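Local coordinates for superoxide dismutase [Mn/Fe] (Aeropyrum pernix, PDB 3AK2), which catalyses the dismutation of superoxide to molecular oxygen and hydrogen peroxide and, as a cambialistic enzyme, works with manganese or iron in its active site, at residues A121-V132 / R143-N151. Numbering follows the deposited sequence.
Sequences AAKTVEGVGWGV and RILQVEKHN. With EDO (1,2-ethanediol), chain F.
A121, in the last turn of helix 111-123, meets Q146 on the first hairpin of the antiparallel sheet in the C-terminal domain of this manganese/iron superoxide dismutase. Its carbonyl O accepts a hydrogen bond from Q146 NE2 (2.8 Å), which lies in the carbonyl plane on a lone pair. CG of Q146 stands beside its own backbone N (chi1 -63°), and the extended chain beyond it carries the amide to the helix end, sliding past V125 CG2. A water molecule accepts the N-H of E126 and donates to Q146 OE1 and E148 OE1, joining the loop to both strand side chains. An alanine in place of Q146 would probably leave the A121 carbonyl without this donor, cost the water one of its three partners and open a gap beside V125. E126 and E148 also share R67 of the second subunit and K149 of the third, which would be expected to offset their like charges. V128 O accepts a hydrogen bond from K149 N. G129 then pairs so closely with E148 that its CA lies 3.0 Å from V147 O, and a side chain here would clash with that oxygen. The hydrogen-bonded pair W130-V147 follows, with W130 N 2.7 Å from V147 O. The W130 side chain comes within about 5 Å of the bound manganese ion and reaches past the strand end to H150. The W130 five-membered ring and the H150 ring meet rim to rim, planes at 51°, W130 NE1 approaching H150 CD2 to 3.0 Å; H150 also stacks on W167. V132 forms the next hydrogen-bonded pair, with L145, and on the sheet face shared with W130 its CG2 meets V147 CG2 at 3.9 Å, while V132 CG1 lies alongside L145 CD2 at 3.8 Å.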
ATOM      1  N   ALA A 121       1.460  15.493  11.787  1.00 11.93           N
ATOM      2  CA  ALA A 121       1.483  14.087  11.373  1.00 11.80           C
ATOM      3  C   ALA A 121       0.071  13.494  11.352  1.00 11.96           C
ATOM      4  O   ALA A 121      -0.316  12.838  10.386  1.00 11.90           O
ATOM      5  CB  ALA A 121       2.396  13.278  12.272  1.00 11.96           C
ATOM      6  N   ALA A 122      -0.703  13.742  12.408  1.00 11.38           N
ATOM      7  CA  ALA A 122      -2.070  13.220  12.493  1.00 11.76           C
ATOM      8  C   ALA A 122      -2.996  13.817  11.434  1.00 11.84           C
ATOM      9  O   ALA A 122      -3.750  13.098  10.774  1.00 12.10           O
ATOM     10  CB  ALA A 122      -2.634  13.460  13.883  1.00 11.53           C
ATOM     11  N   LYS A 123      -2.934  15.134  11.274  1.00 11.97           N
ATOM     12  CA  LYS A 123      -3.820  15.828  10.348  1.00 12.29           C
ATOM     13  C   LYS A 123      -3.596  15.417   8.900  1.00 12.33           C
ATOM     14  O   LYS A 123      -4.546  15.358   8.112  1.00 12.85           O
ATOM     15  CB  LYS A 123      -3.674  17.345  10.492  1.00 12.64           C
ATOM     16  CG  LYS A 123      -4.324  17.894  11.749  1.00 13.47           C
ATOM     17  CD  LYS A 123      -4.063  19.382  11.904  1.00 16.20           C
ATOM     18  CE  LYS A 123      -4.315  19.837  13.333  1.00 16.90           C
ATOM     19  NZ  LYS A 123      -3.982  21.279  13.519  1.00 18.15           N
ATOM     20  N   THR A 124      -2.344  15.121   8.559  1.00 11.89           N
ATOM     21  CA  THR A 124      -1.977  14.886   7.164  1.00 11.91           C
ATOM     22  C   THR A 124      -1.862  13.408   6.775  1.00 11.62           C
ATOM     23  O   THR A 124      -1.303  13.085   5.727  1.00 11.48           O
ATOM     24  CB  THR A 124      -0.684  15.635   6.786  1.00 11.95           C
ATOM     25  OG1 THR A 124       0.410  15.147   7.575  1.00 12.89           O
ATOM     26  CG2 THR A 124      -0.848  17.159   6.973  1.00 12.82           C
ATOM     27  N   VAL A 125      -2.393  12.513   7.603  1.00 11.09           N
ATOM     28  CA  VAL A 125      -2.504  11.113   7.197  1.00 11.06           C
ATOM     29  C   VAL A 125      -3.356  11.080   5.931  1.00 11.49           C
ATOM     30  O   VAL A 125      -4.433  11.679   5.876  1.00 12.10           O
ATOM     31  CB  VAL A 125      -3.122  10.232   8.299  1.00 10.89           C
ATOM     32  CG1 VAL A 125      -3.439   8.848   7.762  1.00 10.97           C
ATOM     33  CG2 VAL A 125      -2.171  10.126   9.485  1.00 10.90           C
ATOM     34  N   GLU A 126      -2.854  10.406   4.905  1.00 11.46           N
ATOM     35  CA  GLU A 126      -3.562  10.331   3.642  1.00 11.53           C
ATOM     36  C   GLU A 126      -4.510   9.138   3.661  1.00 11.86           C
ATOM     37  O   GLU A 126      -4.078   7.996   3.798  1.00 12.14           O
ATOM     38  CB  GLU A 126      -2.568  10.209   2.503  1.00 11.39           C
ATOM     39  CG  GLU A 126      -3.196  10.371   1.148  1.00 11.41           C
ATOM     40  CD  GLU A 126      -2.164  10.350   0.062  1.00 12.01           C
ATOM     41  OE1 GLU A 126      -1.861  11.435  -0.481  1.00 12.44           O
ATOM     42  OE2 GLU A 126      -1.644   9.249  -0.229  1.00 10.98           O
ATOM     43  N   GLY A 127      -5.803   9.404   3.516  1.00 12.08           N
ATOM     44  CA  GLY A 127      -6.816   8.384   3.775  1.00 12.14           C
ATOM     45  C   GLY A 127      -6.977   8.195   5.272  1.00 12.08           C
ATOM     46  O   GLY A 127      -6.805   9.134   6.050  1.00 13.35           O
ATOM     47  N   VAL A 128      -7.306   6.983   5.684  1.00 11.24           N
ATOM     48  CA  VAL A 128      -7.495   6.713   7.098  1.00 10.67           C
ATOM     49  C   VAL A 128      -6.207   6.160   7.705  1.00 10.12           C
ATOM     50  O   VAL A 128      -5.376   5.581   6.999  1.00  9.95           O
ATOM     51  CB  VAL A 128      -8.684   5.775   7.343  1.00 10.18           C
ATOM     52  CG1 VAL A 128      -9.982   6.449   6.901  1.00 11.26           C
ATOM     53  CG2 VAL A 128      -8.497   4.444   6.623  1.00 10.79           C
ATOM     54  N   GLY A 129      -6.028   6.365   9.003  1.00  9.41           N
ATOM     55  CA  GLY A 129      -4.840   5.876   9.682  1.00  9.07           C
ATOM     56  C   GLY A 129      -4.659   6.459  11.063  1.00  8.82           C
ATOM     57  O   GLY A 129      -5.639   6.786  11.744  1.00  8.63           O
ATOM     58  N   TRP A 130      -3.398   6.591  11.464  1.00  8.76           N
ATOM     59  CA  TRP A 130      -3.023   6.926  12.833  1.00  9.02           C
ATOM     60  C   TRP A 130      -1.837   7.863  12.852  1.00  9.07           C
ATOM     61  O   TRP A 130      -0.950   7.764  12.010  1.00  9.03           O
ATOM     62  CB  TRP A 130      -2.605   5.657  13.591  1.00  8.82           C
ATOM     63  CG  TRP A 130      -3.644   4.599  13.619  1.00  9.08           C
ATOM     64  CD1 TRP A 130      -3.934   3.707  12.625  1.00  9.19           C
ATOM     65  CD2 TRP A 130      -4.533   4.296  14.702  1.00  8.31           C
ATOM     66  NE1 TRP A 130      -4.960   2.884  13.015  1.00  9.14           N
ATOM     67  CE2 TRP A 130      -5.346   3.221  14.287  1.00  9.09           C
ATOM     68  CE3 TRP A 130      -4.724   4.836  15.984  1.00  9.17           C
ATOM     69  CZ2 TRP A 130      -6.337   2.674  15.101  1.00  9.03           C
ATOM     70  CZ3 TRP A 130      -5.704   4.287  16.795  1.00  9.46           C
ATOM     71  CH2 TRP A 130      -6.503   3.223  16.347  1.00  9.16           C
ATOM     72  N   GLY A 131      -1.824   8.764  13.833  1.00  9.10           N
ATOM     73  CA  GLY A 131      -0.597   9.451  14.234  1.00  9.36           C
ATOM     74  C   GLY A 131       0.007   8.679  15.391  1.00  9.40           C
ATOM     75  O   GLY A 131      -0.708   8.280  16.310  1.00  9.87           O
ATOM     76  N   VAL A 132       1.318   8.447  15.340  1.00  9.35           N
ATOM     77  CA  VAL A 132       1.973   7.567  16.307  1.00  9.57           C
ATOM     78  C   VAL A 132       3.233   8.181  16.905  1.00  9.58           C
ATOM     79  O   VAL A 132       4.120   8.630  16.180  1.00  9.45           O
ATOM     80  CB  VAL A 132       2.327   6.189  15.664  1.00  9.36           C
ATOM     81  CG1 VAL A 132       3.062   5.284  16.657  1.00 10.49           C
ATOM     82  CG2 VAL A 132       1.073   5.491  15.126  1.00 10.25           C
ATOM     83  N   ARG A 143      10.221   8.566  18.414  1.00 11.29           N
ATOM     84  CA  ARG A 143      10.064   8.833  16.991  1.00 11.02           C
ATOM     85  C   ARG A 143       8.584   9.065  16.719  1.00 11.05           C
ATOM     86  O   ARG A 143       7.731   8.436  17.343  1.00 11.06           O
ATOM     87  CB  ARG A 143      10.540   7.635  16.159  1.00 10.90           C
ATOM     88  CG  ARG A 143      12.022   7.264  16.283  1.00 11.23           C
ATOM     89  CD  ARG A 143      12.905   8.261  15.546  1.00 11.98           C
ATOM     90  NE  ARG A 143      14.325   7.911  15.589  1.00 13.59           N
ATOM     91  CZ  ARG A 143      15.196   8.397  16.470  1.00 14.06           C
ATOM     92  NH1 ARG A 143      16.467   8.026  16.414  1.00 14.59           N
ATOM     93  NH2 ARG A 143      14.805   9.251  17.406  1.00 15.74           N
ATOM     94  N   ILE A 144       8.279   9.968  15.794  1.00 10.77           N
ATOM     95  CA  ILE A 144       6.904  10.155  15.334  1.00 10.90           C
ATOM     96  C   ILE A 144       6.776   9.606  13.919  1.00 10.35           C
ATOM     97  O   ILE A 144       7.669   9.797  13.087  1.00 10.51           O
ATOM     98  CB  ILE A 144       6.455  11.646  15.389  1.00 11.02           C
ATOM     99  CG1 ILE A 144       6.481  12.158  16.833  1.00 11.75           C
ATOM    100  CG2 ILE A 144       5.051  11.835  14.780  1.00 11.07           C
ATOM    101  CD1 ILE A 144       6.293  13.665  16.976  1.00 12.30           C
ATOM    102  N   LEU A 145       5.675   8.907  13.659  1.00 10.14           N
ATOM    103  CA  LEU A 145       5.359   8.467  12.298  1.00  9.79           C
ATOM    104  C   LEU A 145       3.850   8.396  12.071  1.00  9.66           C
ATOM    105  O   LEU A 145       3.059   8.539  13.013  1.00  9.53           O
ATOM    106  CB  LEU A 145       6.028   7.119  11.968  1.00 10.68           C
ATOM    107  CG  LEU A 145       5.471   5.828  12.583  1.00 10.59           C
ATOM    108  CD1 LEU A 145       5.902   4.621  11.764  1.00 12.82           C
ATOM    109  CD2 LEU A 145       5.856   5.652  14.049  1.00 12.20           C
ATOM    110  N   GLN A 146       3.465   8.197  10.811  1.00  9.42           N
ATOM    111  CA  GLN A 146       2.085   7.907  10.448  1.00  9.25           C
ATOM    112  C   GLN A 146       1.920   6.433  10.137  1.00  8.97           C
ATOM    113  O   GLN A 146       2.862   5.765   9.672  1.00  9.15           O
ATOM    114  CB  GLN A 146       1.680   8.664   9.191  1.00  9.11           C
ATOM    115  CG  GLN A 146       1.686  10.166   9.310  1.00 10.37           C
ATOM    116  CD  GLN A 146       1.407  10.837   7.985  1.00  9.72           C
ATOM    117  OE1 GLN A 146       1.652  10.267   6.920  1.00  9.99           O
ATOM    118  NE2 GLN A 146       0.897  12.063   8.040  1.00 10.25           N
ATOM    119  N   VAL A 147       0.709   5.942  10.357  1.00  8.89           N
ATOM    120  CA  VAL A 147       0.312   4.626   9.879  1.00  9.07           C
ATOM    121  C   VAL A 147      -0.950   4.808   9.038  1.00  9.07           C
ATOM    122  O   VAL A 147      -1.874   5.511   9.455  1.00  9.63           O
ATOM    123  CB  VAL A 147       0.068   3.649  11.056  1.00  9.21           C
ATOM    124  CG1 VAL A 147      -0.523   2.331  10.571  1.00  9.73           C
ATOM    125  CG2 VAL A 147       1.360   3.408  11.839  1.00  9.89           C
ATOM    126  N   GLU A 148      -0.974   4.209   7.849  1.00  8.81           N
ATOM    127  CA  GLU A 148      -2.173   4.197   7.005  1.00  9.07           C
ATOM    128  C   GLU A 148      -2.927   2.890   7.236  1.00  9.36           C
ATOM    129  O   GLU A 148      -2.315   1.868   7.561  1.00  9.35           O
ATOM    130  CB  GLU A 148      -1.803   4.392   5.532  1.00  9.37           C
ATOM    131  CG  GLU A 148      -1.344   5.818   5.231  1.00  9.37           C
ATOM    132  CD  GLU A 148      -0.961   6.060   3.780  1.00 10.13           C
ATOM    133  OE1 GLU A 148      -0.210   7.029   3.539  1.00 10.37           O
ATOM    134  OE2 GLU A 148      -1.399   5.296   2.884  1.00 11.42           O
ATOM    135  N   LYS A 149      -4.251   2.914   7.076  1.00  9.24           N
ATOM    136  CA  LYS A 149      -5.099   1.825   7.569  1.00  9.10           C
ATOM    137  C   LYS A 149      -4.664   1.517   9.003  1.00  9.00           C
ATOM    138  O   LYS A 149      -4.594   2.434   9.817  1.00  9.50           O
ATOM    139  CB  LYS A 149      -5.050   0.588   6.655  1.00  9.23           C
ATOM    140  CG  LYS A 149      -5.651   0.823   5.263  1.00 10.76           C
ATOM    141  CD  LYS A 149      -6.055  -0.473   4.550  1.00 12.48           C
ATOM    142  CE  LYS A 149      -4.878  -1.341   4.166  1.00 12.93           C
ATOM    143  NZ  LYS A 149      -5.390  -2.467   3.339  1.00 10.33           N
ATOM    144  N   HIS A 150      -4.358   0.256   9.305  1.00  8.60           N
ATOM    145  CA  HIS A 150      -3.759  -0.106  10.592  1.00  8.58           C
ATOM    146  C   HIS A 150      -2.363  -0.662  10.440  1.00  8.33           C
ATOM    147  O   HIS A 150      -1.652  -0.840  11.431  1.00  8.45           O
ATOM    148  CB  HIS A 150      -4.606  -1.160  11.287  1.00  8.50           C
ATOM    149  CG  HIS A 150      -5.998  -0.714  11.552  1.00  8.61           C
ATOM    150  ND1 HIS A 150      -7.107  -1.457  11.209  1.00 10.65           N
ATOM    151  CD2 HIS A 150      -6.459   0.420  12.122  1.00  7.50           C
ATOM    152  CE1 HIS A 150      -8.195  -0.794  11.562  1.00  8.14           C
ATOM    153  NE2 HIS A 150      -7.828   0.347  12.117  1.00 10.63           N
ATOM    154  N   ASN A 151      -1.973  -0.933   9.198  1.00  7.95           N
ATOM    155  CA  ASN A 151      -0.889  -1.871   8.916  1.00  7.94           C
ATOM    156  C   ASN A 151      -0.122  -1.483   7.665  1.00  8.14           C
ATOM    157  O   ASN A 151       0.373  -2.344   6.949  1.00  8.62           O
ATOM    158  CB  ASN A 151      -1.460  -3.287   8.753  1.00  7.93           C
ATOM    159  CG  ASN A 151      -2.416  -3.401   7.574  1.00  8.00           C
ATOM    160  OD1 ASN A 151      -3.068  -2.426   7.179  1.00  9.40           O
ATOM    161  ND2 ASN A 151      -2.513  -4.596   7.016  1.00  8.28           N
TER
HETATM  162  C1  EDO F 216      -4.300   1.838   1.318  1.00 18.14           C
HETATM  163  O1  EDO F 216      -5.460   1.198   1.860  1.00 20.53           O
HETATM  164  C2  EDO F 216      -3.417   2.324   2.458  1.00 17.97           C
HETATM  165  O2  EDO F 216      -3.716   3.699   2.719  1.00 20.64           O
HETATM  166  O   HOH W   1      -0.288   9.224   5.210  1.00 10.93           O